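Local structure of C2 toxin component I (Clostridium botulinum, 2J3X) at residues A[101-106]-A[146-151]; A[162-167]-A[209-214]; A[246-251]-A[280-285]; A[261-266]-A[274-279]. The protein acts as the enzymatic component of the binary C2 toxin, an ADP-ribosyltransferase whose target, as in related clostridial binary toxins, is probably host-cell actin. The protein carries 2 engineered substitutions. All blocks are in the same frame, centred on the assembly; numbering follows the deposited sequence.

Contact 1 (A[101-106]-A[146-151]); sequences YVNFTP and FISLGL. With SO4 (sulfate ion), chain P.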
loop_
_atom_site.group_PDB
_atom_site.type_symbol
_atom_site.label_atom_id
_atom_site.label_comp_id
_atom_site.label_asym_id
_atom_site.label_seq_id
_atom_site.Cartn_x
_atom_site.Cartn_y
_atom_site.Cartn_z
ATOM N N TYR A 101 -20.218 -0.879 -0.475
ATOM C CA TYR A 101 -19.318 -1.611 -1.363
ATOM C C TYR A 101 -18.091 -0.753 -1.581
ATOM O O TYR A 101 -18.209 0.404 -2.065
ATOM C CB TYR A 101 -19.982 -1.823 -2.697
ATOM C CG TYR A 101 -21.253 -2.611 -2.632
ATOM C CD1 TYR A 101 -21.260 -3.907 -2.094
ATOM C CD2 TYR A 101 -22.469 -2.053 -3.096
ATOM C CE1 TYR A 101 -22.469 -4.672 -2.077
ATOM C CE2 TYR A 101 -23.692 -2.812 -3.043
ATOM C CZ TYR A 101 -23.670 -4.095 -2.538
ATOM O OH TYR A 101 -24.830 -4.871 -2.474
ATOM N N VAL A 102 -16.919 -1.279 -1.247
ATOM C CA VAL A 102 -15.713 -0.474 -1.460
ATOM C C VAL A 102 -15.151 -0.603 -2.877
ATOM O O VAL A 102 -15.312 -1.622 -3.535
ATOM C CB VAL A 102 -14.606 -0.766 -0.390
ATOM C CG1 VAL A 102 -14.975 -0.125 0.951
ATOM C CG2 VAL A 102 -14.398 -2.261 -0.160
ATOM N N ASN A 103 -14.501 0.448 -3.357
ATOM C CA ASN A 103 -14.033 0.440 -4.753
ATOM C C ASN A 103 -12.706 -0.325 -4.916
ATOM O O ASN A 103 -11.635 0.311 -5.027
ATOM C CB ASN A 103 -13.998 1.852 -5.314
ATOM C CG ASN A 103 -13.112 2.826 -4.522
ATOM O OD1 ASN A 103 -12.921 2.747 -3.279
ATOM N ND2 ASN A 103 -12.615 3.816 -5.250
ATOM N N PHE A 104 -12.754 -1.668 -4.853
ATOM C CA PHE A 104 -11.578 -2.525 -5.220
ATOM C C PHE A 104 -11.928 -3.308 -6.458
ATOM O O PHE A 104 -12.976 -3.998 -6.464
ATOM C CB PHE A 104 -11.170 -3.532 -4.144
ATOM C CG PHE A 104 -10.371 -2.951 -3.054
ATOM C CD1 PHE A 104 -10.998 -2.273 -1.982
ATOM C CD2 PHE A 104 -9.000 -3.155 -3.021
ATOM C CE1 PHE A 104 -10.238 -1.744 -0.947
ATOM C CE2 PHE A 104 -8.235 -2.584 -2.024
ATOM C CZ PHE A 104 -8.839 -1.893 -0.980
ATOM N N THR A 105 -11.069 -3.245 -7.482
ATOM C CA THR A 105 -11.166 -4.140 -8.649
ATOM C C THR A 105 -10.378 -5.410 -8.426
ATOM O O THR A 105 -9.561 -5.470 -7.475
ATOM C CB THR A 105 -10.566 -3.450 -9.910
ATOM O OG1 THR A 105 -9.199 -3.179 -9.642
ATOM C CG2 THR A 105 -11.286 -2.129 -10.171
ATOM N N PRO A 106 -10.578 -6.450 -9.280
ATOM C CA PRO A 106 -9.705 -7.634 -9.128
ATOM C C PRO A 106 -8.215 -7.286 -9.131
ATOM O O PRO A 106 -7.497 -7.816 -8.293
ATOM C CB PRO A 106 -10.075 -8.517 -10.327
ATOM C CG PRO A 106 -11.556 -8.130 -10.619
ATOM C CD PRO A 106 -11.626 -6.642 -10.316
ATOM N N PHE A 146 -7.984 7.945 -1.277
ATOM C CA PHE A 146 -9.268 7.935 -0.564
ATOM C C PHE A 146 -10.027 6.706 -1.043
ATOM O O PHE A 146 -9.885 6.302 -2.217
ATOM C CB PHE A 146 -10.056 9.168 -0.955
ATOM C CG PHE A 146 -9.317 10.430 -0.653
ATOM C CD1 PHE A 146 -9.137 10.849 0.688
ATOM C CD2 PHE A 146 -8.735 11.148 -1.697
ATOM C CE1 PHE A 146 -8.427 12.050 0.991
ATOM C CE2 PHE A 146 -8.026 12.349 -1.418
ATOM C CZ PHE A 146 -7.877 12.799 -0.096
ATOM N N ILE A 147 -10.841 6.149 -0.164
ATOM C CA ILE A 147 -11.643 4.980 -0.486
ATOM C C ILE A 147 -13.106 5.426 -0.559
ATOM O O ILE A 147 -13.524 6.357 0.168
ATOM C CB ILE A 147 -11.349 3.850 0.541
ATOM C CG1 ILE A 147 -11.872 2.494 0.094
ATOM C CG2 ILE A 147 -11.847 4.237 1.935
ATOM C CD1 ILE A 147 -11.512 1.357 1.094
ATOM N N SER A 148 -13.857 4.862 -1.508
ATOM C CA SER A 148 -15.265 5.238 -1.693
ATOM C C SER A 148 -16.111 4.072 -1.241
ATOM O O SER A 148 -15.743 2.930 -1.485
ATOM C CB SER A 148 -15.547 5.504 -3.158
ATOM O OG SER A 148 -14.828 6.652 -3.626
ATOM N N LEU A 149 -17.227 4.335 -0.567
ATOM C CA LEU A 149 -18.129 3.262 -0.145
ATOM C C LEU A 149 -19.470 3.482 -0.840
ATOM O O LEU A 149 -20.214 4.408 -0.439
ATOM C CB LEU A 149 -18.326 3.299 1.366
ATOM C CG LEU A 149 -19.179 2.131 1.891
ATOM C CD1 LEU A 149 -18.408 0.804 2.161
ATOM C CD2 LEU A 149 -19.915 2.547 3.212
ATOM N N GLY A 150 -19.750 2.715 -1.894
ATOM C CA GLY A 150 -21.028 2.855 -2.647
ATOM C C GLY A 150 -22.166 2.335 -1.777
ATOM O O GLY A 150 -22.028 1.310 -1.132
ATOM N N LEU A 151 -23.280 3.073 -1.732
ATOM C CA LEU A 151 -24.299 2.760 -0.742
ATOM C C LEU A 151 -25.399 1.853 -1.235
ATOM O O LEU A 151 -26.160 1.325 -0.416
ATOM C CB LEU A 151 -24.940 4.042 -0.165
ATOM C CG LEU A 151 -23.897 4.864 0.607
ATOM C CD1 LEU A 151 -24.552 6.142 1.143
ATOM C CD2 LEU A 151 -23.252 4.071 1.723
HETATM S S SO4 P . -11.434 6.405 -8.853
HETATM O O1 SO4 P . -12.541 7.355 -8.686
HETATM O O2 SO4 P . -10.170 6.914 -8.293
HETATM O O3 SO4 P . -11.743 5.142 -8.173
HETATM O O4 SO4 P . -11.205 6.252 -10.295
HETATM O O HOH W 1 -11.946 6.423 -4.007
#

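Contact 2 (A[162-167]-A[209-214]); sequences VIVKTR and ILIEGS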
loop_
_atom_site.group_PDB
_atom_site.type_symbol
_atom_site.label_atom_id
_atom_site.label_comp_id
_atom_site.label_asym_id
_atom_site.label_seq_id
_atom_site.Cartn_x
_atom_site.Cartn_y
_atom_site.Cartn_z
ATOM N N VAL A 162 -16.045 -8.868 -9.392
ATOM C CA VAL A 162 -16.022 -8.982 -7.912
ATOM C C VAL A 162 -16.703 -7.785 -7.282
ATOM O O VAL A 162 -16.694 -6.658 -7.839
ATOM C CB VAL A 162 -14.574 -9.124 -7.344
ATOM C CG1 VAL A 162 -13.883 -10.294 -8.072
ATOM C CG2 VAL A 162 -13.821 -7.797 -7.468
ATOM N N ILE A 163 -17.276 -8.017 -6.106
ATOM C CA ILE A 163 -17.952 -6.954 -5.322
ATOM C C ILE A 163 -17.356 -7.114 -3.933
ATOM O O ILE A 163 -17.319 -8.206 -3.423
ATOM C CB ILE A 163 -19.491 -7.147 -5.279
ATOM C CG1 ILE A 163 -20.134 -6.946 -6.667
ATOM C CG2 ILE A 163 -20.153 -6.126 -4.350
ATOM C CD1 ILE A 163 -21.499 -7.581 -6.704
ATOM N N VAL A 164 -16.861 -6.023 -3.330
ATOM C CA VAL A 164 -16.341 -6.083 -2.006
ATOM C C VAL A 164 -17.213 -5.294 -1.061
ATOM O O VAL A 164 -17.314 -4.090 -1.207
ATOM C CB VAL A 164 -14.876 -5.498 -1.995
ATOM C CG1 VAL A 164 -14.238 -5.631 -0.601
ATOM C CG2 VAL A 164 -14.017 -6.258 -3.056
ATOM N N LYS A 165 -17.852 -5.993 -0.132
ATOM C CA LYS A 165 -18.825 -5.379 0.825
ATOM C C LYS A 165 -18.136 -5.302 2.194
ATOM O O LYS A 165 -17.419 -6.238 2.578
ATOM C CB LYS A 165 -20.061 -6.282 0.927
ATOM C CG LYS A 165 -21.197 -5.704 1.744
ATOM C CD LYS A 165 -22.426 -6.637 1.677
ATOM C CE LYS A 165 -23.535 -6.092 2.479
ATOM N NZ LYS A 165 -24.668 -7.101 2.299
ATOM N N THR A 166 -18.283 -4.179 2.879
ATOM C CA THR A 166 -17.655 -3.994 4.162
ATOM C C THR A 166 -18.561 -3.155 5.059
ATOM O O THR A 166 -19.576 -2.652 4.625
ATOM C CB THR A 166 -16.244 -3.341 4.040
ATOM O OG1 THR A 166 -15.562 -3.462 5.298
ATOM C CG2 THR A 166 -16.347 -1.868 3.667
ATOM N N ARG A 167 -18.175 -3.034 6.310
ATOM C CA ARG A 167 -18.852 -2.173 7.300
ATOM C C ARG A 167 -17.834 -1.161 7.824
ATOM O O ARG A 167 -16.768 -1.547 8.338
ATOM C CB ARG A 167 -19.339 -3.090 8.419
ATOM C CG ARG A 167 -19.968 -2.408 9.642
ATOM C CD ARG A 167 -20.583 -3.503 10.492
ATOM N NE ARG A 167 -21.541 -2.937 11.441
ATOM C CZ ARG A 167 -22.817 -3.297 11.604
ATOM N NH1 ARG A 167 -23.388 -4.279 10.888
ATOM N NH2 ARG A 167 -23.530 -2.655 12.513
ATOM N N ILE A 209 -18.228 -12.670 -7.822
ATOM C CA ILE A 209 -17.746 -13.130 -6.524
ATOM C C ILE A 209 -17.999 -11.973 -5.527
ATOM O O ILE A 209 -17.476 -10.859 -5.694
ATOM C CB ILE A 209 -16.255 -13.498 -6.554
ATOM C CG1 ILE A 209 -16.061 -14.781 -7.407
ATOM C CG2 ILE A 209 -15.736 -13.797 -5.092
ATOM C CD1 ILE A 209 -14.572 -15.210 -7.568
ATOM N N LEU A 210 -18.816 -12.255 -4.497
ATOM C CA LEU A 210 -19.137 -11.271 -3.449
ATOM C C LEU A 210 -18.193 -11.585 -2.304
ATOM O O LEU A 210 -18.205 -12.680 -1.729
ATOM C CB LEU A 210 -20.595 -11.427 -3.003
ATOM C CG LEU A 210 -21.037 -10.545 -1.825
ATOM C CD1 LEU A 210 -20.969 -9.023 -2.198
ATOM C CD2 LEU A 210 -22.489 -11.005 -1.446
ATOM N N ILE A 211 -17.386 -10.591 -1.976
ATOM C CA ILE A 211 -16.375 -10.720 -0.940
ATOM C C ILE A 211 -16.809 -9.885 0.231
ATOM O O ILE A 211 -17.116 -8.686 0.067
ATOM C CB ILE A 211 -15.005 -10.210 -1.448
ATOM C CG1 ILE A 211 -14.531 -11.040 -2.648
ATOM C CG2 ILE A 211 -13.969 -10.128 -0.256
ATOM C CD1 ILE A 211 -13.479 -10.311 -3.494
ATOM N N GLU A 212 -16.849 -10.496 1.412
ATOM C CA GLU A 212 -17.023 -9.721 2.656
ATOM C C GLU A 212 -15.628 -9.395 3.180
ATOM O O GLU A 212 -14.821 -10.292 3.447
ATOM C CB GLU A 212 -17.727 -10.561 3.730
ATOM C CG GLU A 212 -19.077 -11.114 3.327
ATOM C CD GLU A 212 -20.120 -10.034 2.994
ATOM O OE1 GLU A 212 -20.028 -8.891 3.530
ATOM O OE2 GLU A 212 -21.046 -10.368 2.199
ATOM N N GLY A 213 -15.341 -8.109 3.305
ATOM C CA GLY A 213 -14.007 -7.683 3.802
ATOM C C GLY A 213 -14.080 -6.859 5.052
ATOM O O GLY A 213 -15.077 -6.140 5.279
ATOM N N SER A 214 -13.019 -6.909 5.854
ATOM C CA SER A 214 -12.944 -6.046 7.040
ATOM C C SER A 214 -12.095 -4.870 6.703
ATOM O O SER A 214 -11.035 -5.029 6.123
ATOM C CB SER A 214 -12.232 -6.726 8.254
ATOM O OG SER A 214 -12.959 -7.851 8.628
HETATM O O HOH W 2 -18.747 -7.353 5.208
HETATM O O HOH W 3 -23.834 -9.652 2.933
HETATM O O HOH W 4 -17.066 -5.711 7.307
#

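Contact 3 (A[246-251]-A[280-285]); sequences LGALEG and ELISSA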
loop_
_atom_site.group_PDB
_atom_site.type_symbol
_atom_site.label_atom_id
_atom_site.label_comp_id
_atom_site.label_asym_id
_atom_site.label_seq_id
_atom_site.Cartn_x
_atom_site.Cartn_y
_atom_site.Cartn_z
ATOM N N LEU A 246 27.331 -5.968 19.401
ATOM C CA LEU A 246 27.477 -4.561 19.026
ATOM C C LEU A 246 28.620 -4.324 18.044
ATOM O O LEU A 246 28.420 -3.663 17.018
ATOM C CB LEU A 246 27.640 -3.691 20.282
ATOM C CG LEU A 246 27.719 -2.182 19.984
ATOM C CD1 LEU A 246 26.460 -1.582 19.272
ATOM C CD2 LEU A 246 28.126 -1.396 21.263
ATOM N N GLY A 247 29.803 -4.882 18.330
ATOM C CA GLY A 247 30.956 -4.666 17.443
ATOM C C GLY A 247 30.717 -5.232 16.069
ATOM O O GLY A 247 31.037 -4.613 15.072
ATOM N N ALA A 248 30.118 -6.410 16.015
ATOM C CA ALA A 248 29.840 -7.049 14.726
ATOM C C ALA A 248 28.813 -6.251 13.928
ATOM O O ALA A 248 29.012 -5.971 12.731
ATOM C CB ALA A 248 29.398 -8.518 14.940
ATOM N N LEU A 249 27.737 -5.808 14.595
ATOM C CA LEU A 249 26.754 -4.961 13.915
ATOM C C LEU A 249 27.330 -3.603 13.445
ATOM O O LEU A 249 27.108 -3.179 12.317
ATOM C CB LEU A 249 25.514 -4.811 14.828
ATOM C CG LEU A 249 24.367 -4.034 14.217
ATOM C CD1 LEU A 249 23.911 -4.535 12.805
ATOM C CD2 LEU A 249 23.148 -4.122 15.257
ATOM N N GLU A 250 28.123 -2.942 14.293
ATOM C CA GLU A 250 28.856 -1.728 13.929
ATOM C C GLU A 250 29.694 -1.946 12.676
ATOM O O GLU A 250 29.695 -1.116 11.776
ATOM C CB GLU A 250 29.815 -1.330 15.051
ATOM C CG GLU A 250 29.112 -0.812 16.316
ATOM C CD GLU A 250 28.505 0.566 16.145
ATOM O OE1 GLU A 250 28.686 1.210 15.078
ATOM O OE2 GLU A 250 27.867 1.029 17.109
ATOM N N GLY A 251 30.389 -3.080 12.659
ATOM C CA GLY A 251 31.302 -3.391 11.542
ATOM C C GLY A 251 30.501 -3.491 10.263
ATOM O O GLY A 251 30.900 -2.966 9.224
ATOM N N GLU A 280 27.489 -14.726 12.153
ATOM C CA GLU A 280 26.752 -15.370 13.252
ATOM C C GLU A 280 26.379 -14.313 14.296
ATOM O O GLU A 280 25.264 -14.299 14.810
ATOM C CB GLU A 280 27.611 -16.474 13.886
ATOM C CG GLU A 280 26.880 -17.414 14.825
ATOM C CD GLU A 280 27.797 -18.448 15.483
ATOM O OE1 GLU A 280 28.949 -18.645 15.007
ATOM O OE2 GLU A 280 27.356 -19.068 16.478
ATOM N N LEU A 281 27.321 -13.426 14.604
ATOM C CA LEU A 281 27.073 -12.354 15.588
ATOM C C LEU A 281 26.034 -11.333 15.091
ATOM O O LEU A 281 25.261 -10.816 15.897
ATOM C CB LEU A 281 28.391 -11.638 15.984
ATOM C CG LEU A 281 29.327 -12.466 16.886
ATOM C CD1 LEU A 281 30.742 -11.829 16.950
ATOM C CD2 LEU A 281 28.731 -12.578 18.237
ATOM N N ILE A 282 26.042 -10.995 13.799
ATOM C CA ILE A 282 25.085 -10.013 13.302
ATOM C C ILE A 282 23.683 -10.625 13.355
ATOM O O ILE A 282 22.730 -9.948 13.777
ATOM C CB ILE A 282 25.437 -9.546 11.907
ATOM C CG1 ILE A 282 26.798 -8.838 11.941
ATOM C CG2 ILE A 282 24.389 -8.584 11.332
ATOM C CD1 ILE A 282 27.476 -8.815 10.548
ATOM N N SER A 283 23.561 -11.892 12.938
ATOM C CA SER A 283 22.245 -12.555 12.982
ATOM C C SER A 283 21.782 -12.677 14.418
ATOM O O SER A 283 20.612 -12.430 14.695
ATOM C CB SER A 283 22.279 -13.949 12.324
ATOM O OG SER A 283 22.324 -13.847 10.895
ATOM N N SER A 284 22.709 -13.011 15.333
ATOM C CA SER A 284 22.443 -13.107 16.763
ATOM C C SER A 284 21.910 -11.730 17.273
ATOM O O SER A 284 20.849 -11.643 17.922
ATOM C CB SER A 284 23.787 -13.458 17.483
ATOM O OG SER A 284 23.577 -13.690 18.839
ATOM N N ALA A 285 22.616 -10.652 16.920
ATOM C CA ALA A 285 22.194 -9.297 17.339
ATOM C C ALA A 285 20.814 -8.980 16.834
ATOM O O ALA A 285 19.981 -8.391 17.567
ATOM C CB ALA A 285 23.164 -8.238 16.821
#

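Contact 4 (A[261-266]-A[274-279]); sequences NSYLRN and ELNKKI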
loop_
_atom_site.group_PDB
_atom_site.type_symbol
_atom_site.label_atom_id
_atom_site.label_comp_id
_atom_site.label_asym_id
_atom_site.label_seq_id
_atom_site.Cartn_x
_atom_site.Cartn_y
_atom_site.Cartn_z
ATOM N N ASN A 261 28.288 -8.939 2.389
ATOM C CA ASN A 261 27.241 -9.035 1.350
ATOM C C ASN A 261 27.761 -9.934 0.203
ATOM O O ASN A 261 27.067 -10.861 -0.217
ATOM C CB ASN A 261 26.899 -7.638 0.775
ATOM C CG ASN A 261 26.044 -6.792 1.721
ATOM O OD1 ASN A 261 25.489 -7.305 2.703
ATOM N ND2 ASN A 261 25.937 -5.482 1.416
ATOM N N SER A 262 28.990 -9.668 -0.260
ATOM C CA SER A 262 29.561 -10.468 -1.395
ATOM C C SER A 262 29.674 -11.932 -1.039
ATOM O O SER A 262 29.242 -12.802 -1.810
ATOM C CB SER A 262 30.895 -9.920 -1.879
ATOM O OG SER A 262 30.669 -8.634 -2.440
ATOM N N TYR A 263 30.219 -12.201 0.142
ATOM C CA TYR A 263 30.391 -13.535 0.653
ATOM C C TYR A 263 29.077 -14.276 0.684
ATOM O O TYR A 263 28.942 -15.378 0.135
ATOM C CB TYR A 263 31.015 -13.467 2.049
ATOM C CG TYR A 263 31.336 -14.775 2.743
ATOM C CD1 TYR A 263 32.384 -15.610 2.278
ATOM C CD2 TYR A 263 30.641 -15.165 3.897
ATOM C CE1 TYR A 263 32.688 -16.794 2.920
ATOM C CE2 TYR A 263 30.961 -16.353 4.571
ATOM C CZ TYR A 263 32.006 -17.168 4.059
ATOM O OH TYR A 263 32.349 -18.333 4.708
ATOM N N LEU A 264 28.080 -13.657 1.304
ATOM C CA LEU A 264 26.759 -14.280 1.391
ATOM C C LEU A 264 26.104 -14.459 0.020
ATOM O O LEU A 264 25.497 -15.494 -0.230
ATOM C CB LEU A 264 25.842 -13.512 2.385
ATOM C CG LEU A 264 26.207 -13.828 3.853
ATOM C CD1 LEU A 264 25.466 -12.807 4.798
ATOM C CD2 LEU A 264 25.924 -15.291 4.313
ATOM N N ARG A 265 26.242 -13.470 -0.851
ATOM C CA ARG A 265 25.643 -13.546 -2.185
ATOM C C ARG A 265 26.337 -14.609 -3.045
ATOM O O ARG A 265 25.768 -15.096 -4.034
ATOM C CB ARG A 265 25.679 -12.171 -2.852
ATOM C CG ARG A 265 24.565 -11.243 -2.324
ATOM C CD ARG A 265 24.892 -9.769 -2.562
ATOM N NE ARG A 265 24.009 -8.850 -1.816
ATOM C CZ ARG A 265 24.133 -7.526 -1.818
ATOM N NH1 ARG A 265 25.098 -6.948 -2.533
ATOM N NH2 ARG A 265 23.294 -6.762 -1.109
ATOM N N ASN A 266 27.561 -14.966 -2.653
ATOM C CA ASN A 266 28.321 -16.008 -3.349
ATOM C C ASN A 266 28.276 -17.347 -2.615
ATOM O O ASN A 266 29.201 -18.140 -2.741
ATOM C CB ASN A 266 29.794 -15.591 -3.546
ATOM C CG ASN A 266 29.960 -14.351 -4.430
ATOM O OD1 ASN A 266 29.309 -14.194 -5.472
ATOM N ND2 ASN A 266 30.875 -13.477 -4.026
ATOM N N GLU A 274 36.520 -15.945 9.449
ATOM C CA GLU A 274 36.405 -14.652 10.104
ATOM C C GLU A 274 35.029 -14.059 9.795
ATOM O O GLU A 274 34.332 -13.554 10.691
ATOM C CB GLU A 274 37.517 -13.711 9.659
ATOM C CG GLU A 274 37.765 -12.588 10.644
ATOM C CD GLU A 274 38.817 -11.581 10.187
ATOM O OE1 GLU A 274 39.978 -11.985 9.906
ATOM O OE2 GLU A 274 38.482 -10.370 10.153
ATOM N N LEU A 275 34.636 -14.145 8.527
ATOM C CA LEU A 275 33.316 -13.666 8.097
ATOM C C LEU A 275 32.203 -14.514 8.654
ATOM O O LEU A 275 31.159 -13.991 9.096
ATOM C CB LEU A 275 33.216 -13.588 6.572
ATOM C CG LEU A 275 34.110 -12.538 5.939
ATOM C CD1 LEU A 275 33.906 -12.542 4.426
ATOM C CD2 LEU A 275 33.842 -11.164 6.535
ATOM N N ASN A 276 32.394 -15.825 8.643
ATOM C CA ASN A 276 31.434 -16.679 9.306
ATOM C C ASN A 276 31.143 -16.246 10.735
ATOM O O ASN A 276 29.981 -16.274 11.136
ATOM C CB ASN A 276 31.862 -18.143 9.344
ATOM C CG ASN A 276 31.858 -18.793 7.977
ATOM O OD1 ASN A 276 31.272 -18.279 7.011
ATOM N ND2 ASN A 276 32.575 -19.919 7.876
ATOM N N LYS A 277 32.182 -15.891 11.500
ATOM C CA LYS A 277 31.985 -15.482 12.888
ATOM C C LYS A 277 31.222 -14.159 12.971
ATOM O O LYS A 277 30.324 -14.009 13.782
ATOM C CB LYS A 277 33.333 -15.362 13.612
ATOM C CG LYS A 277 34.029 -16.714 13.825
ATOM C CD LYS A 277 35.554 -16.555 14.011
ATOM C CE LYS A 277 36.189 -17.876 14.427
ATOM N NZ LYS A 277 35.904 -18.185 15.852
ATOM N N LYS A 278 31.622 -13.188 12.166
ATOM C CA LYS A 278 30.929 -11.913 12.178
ATOM C C LYS A 278 29.452 -12.110 11.795
ATOM O O LYS A 278 28.558 -11.472 12.362
ATOM C CB LYS A 278 31.574 -10.958 11.211
ATOM C CG LYS A 278 32.955 -10.513 11.656
ATOM C CD LYS A 278 33.549 -9.579 10.650
ATOM C CE LYS A 278 34.889 -9.080 11.215
ATOM N NZ LYS A 278 35.656 -8.281 10.236
ATOM N N ILE A 279 29.205 -12.949 10.794
ATOM C CA ILE A 279 27.827 -13.118 10.325
ATOM C C ILE A 279 26.952 -13.759 11.410
ATOM O O ILE A 279 25.814 -13.337 11.588
ATOM C CB ILE A 279 27.809 -13.896 9.019
ATOM C CG1 ILE A 279 28.352 -12.996 7.922
ATOM C CG2 ILE A 279 26.385 -14.470 8.652
ATOM C CD1 ILE A 279 28.856 -13.823 6.687
#

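Contact 1 (A[101-106]-A[146-151])
Y101 and G150 form the hydrogen-bonded pair of an antiparallel bridge in the N-terminal mixed sheet: Y101 N donates to G150 O at 2.9 Å, and G150 N returns a bond to Y101 O at 2.8 Å. V102 and L149 follow as a non-hydrogen-bonded pair, their CA atoms 4.6 Å apart. V102 CG1 settles between two methyl groups, I147 CD1 and L149 CD1, each 3.8 Å from it, and F104 CE1 packs on I147 CD1. At N103, centre of an inverse gamma turn closed by F104 N and V102 O, the backbone link is only weak, N103 N to S148 O at 3.3 Å, and the side chain supplements it: with chi1 at 58°, OD1 takes the N-H of S148 at 2.9 Å, nearly straight (172°) but with the donor above the amide's carbonyl plane. Further out, the Y101 hydroxyl is tied to D153, S148 OG to K50, and V102 to V164 of the next strand through the backbone. The other half of the N103 amide serves a bound sulfate, also held by K50 and T51, and a water: ND2 reaches sulfate O3 only weakly at 3.3 Å; the water spans ND2 and F146 O.

Contact 2 (A[162-167]-A[209-214])
I163 and I211 lie at the centre of a parallel strand pair whose short axes approach to 4.7 Å and diverge by 32°. The N-H donor alternates between the strands: I163 N donates to I209 O, I211 N to I163 O at 2.8 Å, K165 N to I211 O, and G213 N to K165 O at 2.9 Å. I163 and K165 thus use both N and O, each bonding the residues before and after its bridge partner, and four successive bridges, V162-I209 to K165-E212, keep an unbroken register. The face carrying V162, V164, I209 and I211 is wholly buried. Here I211 CD1 reaches back across the strand pair, 4.1 Å from V164 CG2 and 4.2 Å from V162 CB. Beyond the last direct backbone bond, T166 adds one from its side chain: OG1, anti to the backbone N (chi1 -167°), donates to G213 O at 2.7 Å from above the carbonyl plane. A water then spans G213 O and, weakly, R167 N.

On the other face I163 and L210 still pack closely, CG2 to CD1 at 3.7 Å. The loose part is K165 and E212, both partly exposed, which lie side by side and point the same way. The extended lysine chain runs past the bent glutamate, leaving K165 NZ 4.9 Å from E212 OE2; a water joins these two atoms, and a second links E212 OE1 with K165 O. In the sheet, strand 162-168 has strand 98-102 as its other neighbour and strand 206-216 has strand 191-203, while helix 126-136 covers I209 and I211.

Contact 3 (A[246-251]-A[280-285])
A248 and L281 make the closest approach between 246-251 and 280-285: their CB atoms are 3.4 Å apart, tighter than ordinary van der Waals contact. The axes of the two short segments come within 8.2 Å at a signed crossing angle of -103°, so the helices meet nearly at right angles and share a compact patch instead of a long seam.

The interactions across it are apolar. A248 lets the backbones approach because its side chain ends at CB, which is aimed at the second helix and also lies 4.0 Å from I282 CG1. That same CG1 rests on the first helix's backbone, 3.7 Å from A248 O. I282 holds CG1 anti to its carbonyl carbon (chi1 -63°), laying this branch beside A248 and leaving CG2 to meet L249 CD1 at 4.3 Å. The other methyl of L249, CD2, reaches A285 CB at 4.4 Å. L249 thus spans two successive turns of helix 273-286, at I282 and A285, and these contacts are looser than the alanine one. I282 also touches Y252 and F346.

Polar bonds of the side chains lie around the crossing. S284 OG is hydrogen-bonded to Q245, near the start of the first helix, and S283 OG to N393, while the backbone A285 O is bonded to Y237.

This is near-orthogonal helix packing, with a small residue at the crossing, within the group of helices that precedes strand 295-301 in the C-terminal ADP-ribosyltransferase region.

Contact 4 (A[261-266]-A[274-279])
Y263 reaches N276 and L275 because its CG stands anti to the backbone N (chi1 -177°), sending the ring out from helix 257-265 across the 11.0 Å between the axes of the two short segments. These axes cross at about a right angle (98°), and at this separation side chains do the bridging. N276 has CG anti to its own carbonyl carbon, which brings its amide to the hydroxyl end of the ring.

There Y263 OH donates to N276 OD1 at a short 2.5 Å. The acceptor lies at the ring's edge, in its plane, while the ring and amide planes are turned 48° from each other. Both atoms have further partners: Y263 OH is also bonded to the backbone N of N272, and N276 OD1 to R268 NH1. The amide's other end, ND2, bonds N271, so its orientation is fixed from both ends.

Apolar contacts hold the body of the ring. L275 CD1 sits over one face, 4.2 Å from the centroid of the Y263 ring and 3.8 Å from Y263 CG, a CH-pi contact. I279 CD1 approaches the edge, 3.6 Å from Y263 CD2. This methyl also meets L264 tip to tip, 3.9 Å from L264 CG, and so touches both consecutive residues, Y263 and L264, of the first helix.

The loop 266-272 joins the helices around this corner. I260, one turn earlier on helix 257-265, touches L275 and I279, and S345 packs on L264, while K278 on helix 273-286 forms a salt bridge with D256, just before helix 257-265.

How the contacts relate
The four contacts fall into two pairs on opposite sides of the chain's centre, about 46 to 48 Å apart between centres, one pair in each of the two ADP-ribosyltransferase regions. Contacts 1 and 2 come first along the chain and belong to one sheet, in which strands 98-102 and 162-168 are neighbours; their centres are about 9 Å apart, and V102 CG1 packs on T166 CG2 at 3.5 Å. Contacts 3 and 4, about 12 Å apart between centres, share helix 273-286, with A248 CB 4.0 Å from K278 O; both segments of contact 4 fall between those of contact 3 in sequence. Two related regions are thus represented, the first by its central strands, the second by helices preceding its own strands.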